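Local coordinates for protein ribonucleoside-diphosphate reductase (Pseudomonas aeruginosa, PDB 5IM3) that probably supplies deoxyribonucleotides for DNA synthesis by reducing ribonucleoside diphosphates, under allosteric control by bound nucleotides such as dATP, at residues L430-V433 with N434-V438. Numbering follows the deposited sequence.
Sequences LKVV and NDTAV
Thr436 turns its hydroxyl back along the helix onto the carbonyl of Val432, one turn earlier, with OG1 2.9 Å from Val432 O. The first torsion (chi1 -65°) sets OG1 beside the backbone N, a position from which a helical threonine or serine can reach that carbonyl. Val432 O is therefore gripped twice, since Thr436 N also donates to it at 3.0 Å, and the two donors arrive from opposite faces of the carbonyl plane. Threonine suits this buried place because its hydroxyl can bond inside its own helix and still meet a partner across the subunit interface, here Tyr386 of the second subunit.

One step round the helix, Lys431 and Asp435 are also a turn apart, yet they form no salt bridge: Lys431 NZ stays 5.3 Å from Asp435 OD1. The lysine chain, bent at chi2 and chi3, lays its CD 3.6 Å from that oxygen and is long enough to carry its ammonium to the carbonyls of Asp474 and Arg477. Asp435 OD1 instead receives Asn434 ND2 at 3.2 Å; the bond is nearly straight (174°) and lies in the amide plane, but meets the carboxylate from above its own plane. Asparagine fits here because its amide both donates and accepts, OD1 taking Asp480 N. Asp435 OD2 comes close to its counterpart in the second subunit, which might favour a shared proton.

Within the barrel domain, helix 427-440 packs the apolar Leu430, Val433 and Ala437 on strand 450-455, with Trp406 against the first two. Val432, Val433 and Thr436 pack on Ile389 of helix 382-395, and Thr436 also lies near the dATP-binding residue Val440. Lys431, Val432, Asp435 and Thr436 meet helix 427-440 of the second subunit.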
loop_
_atom_site.group_PDB
_atom_site.type_symbol
_atom_site.label_atom_id
_atom_site.label_comp_id
_atom_site.label_asym_id
_atom_site.label_seq_id
_atom_site.Cartn_x
_atom_site.Cartn_y
_atom_site.Cartn_z
ATOM N N LEU A 430 24.570 -6.316 26.594
ATOM C CA LEU A 430 25.004 -5.908 25.263
ATOM C C LEU A 430 24.928 -4.404 25.093
ATOM O O LEU A 430 25.713 -3.821 24.345
ATOM C CB LEU A 430 24.168 -6.606 24.193
ATOM C CG LEU A 430 24.399 -8.111 24.134
ATOM C CD1 LEU A 430 23.452 -8.748 23.128
ATOM C CD2 LEU A 430 25.846 -8.417 23.776
ATOM N N LYS A 431 24.005 -3.756 25.802
ATOM C CA LYS A 431 23.958 -2.303 25.782
ATOM C C LYS A 431 25.227 -1.705 26.379
ATOM O O LYS A 431 25.708 -0.668 25.919
ATOM C CB LYS A 431 22.724 -1.811 26.533
ATOM C CG LYS A 431 22.657 -0.299 26.660
ATOM C CD LYS A 431 22.318 0.353 25.326
ATOM C CE LYS A 431 20.849 0.162 24.993
ATOM N NZ LYS A 431 20.440 1.038 23.871
ATOM N N VAL A 432 25.764 -2.339 27.424
ATOM C CA VAL A 432 27.036 -1.892 27.983
ATOM C C VAL A 432 28.155 -2.081 26.962
ATOM O O VAL A 432 29.016 -1.219 26.799
ATOM C CB VAL A 432 27.335 -2.638 29.294
ATOM C CG1 VAL A 432 28.671 -2.192 29.876
ATOM C CG2 VAL A 432 26.203 -2.411 30.307
ATOM N N VAL A 433 28.156 -3.218 26.264
ATOM C CA VAL A 433 29.118 -3.440 25.183
ATOM C C VAL A 433 28.991 -2.340 24.143
ATOM O O VAL A 433 29.977 -1.723 23.731
ATOM C CB VAL A 433 28.900 -4.828 24.552
ATOM C CG1 VAL A 433 29.755 -4.986 23.298
ATOM C CG2 VAL A 433 29.197 -5.925 25.557
ATOM N N ASN A 434 27.756 -2.095 23.701
ATOM C CA ASN A 434 27.502 -1.109 22.661
ATOM C C ASN A 434 28.093 0.247 23.022
ATOM O O ASN A 434 28.731 0.898 22.188
ATOM C CB ASN A 434 25.994 -0.999 22.439
ATOM C CG ASN A 434 25.633 0.006 21.378
ATOM O OD1 ASN A 434 25.521 -0.331 20.199
ATOM N ND2 ASN A 434 25.445 1.252 21.787
ATOM N N ASP A 435 27.899 0.686 24.270
ATOM C CA ASP A 435 28.391 1.992 24.682
ATOM C C ASP A 435 29.889 1.992 24.943
ATOM O O ASP A 435 30.507 3.061 24.917
ATOM C CB ASP A 435 27.641 2.465 25.926
ATOM C CG ASP A 435 26.171 2.729 25.649
ATOM O OD1 ASP A 435 25.548 1.934 24.912
ATOM O OD2 ASP A 435 25.637 3.735 26.162
ATOM N N THR A 436 30.482 0.824 25.188
ATOM C CA THR A 436 31.935 0.735 25.268
ATOM C C THR A 436 32.562 0.909 23.891
ATOM O O THR A 436 33.573 1.600 23.745
ATOM C CB THR A 436 32.333 -0.603 25.888
ATOM O OG1 THR A 436 31.874 -0.649 27.244
ATOM C CG2 THR A 436 33.845 -0.804 25.851
ATOM N N ALA A 437 31.964 0.301 22.865
ATOM C CA ALA A 437 32.463 0.480 21.507
ATOM C C ALA A 437 32.411 1.948 21.091
ATOM O O ALA A 437 33.332 2.447 20.430
ATOM C CB ALA A 437 31.663 -0.396 20.549
ATOM N N VAL A 438 31.353 2.662 21.487
ATOM C CA VAL A 438 31.288 4.100 21.235
ATOM C C VAL A 438 32.373 4.833 22.017
ATOM O O VAL A 438 32.979 5.789 21.515
ATOM C CB VAL A 438 29.888 4.643 21.577
ATOM C CG1 VAL A 438 29.859 6.162 21.465
ATOM C CG2 VAL A 438 28.832 4.033 20.666
#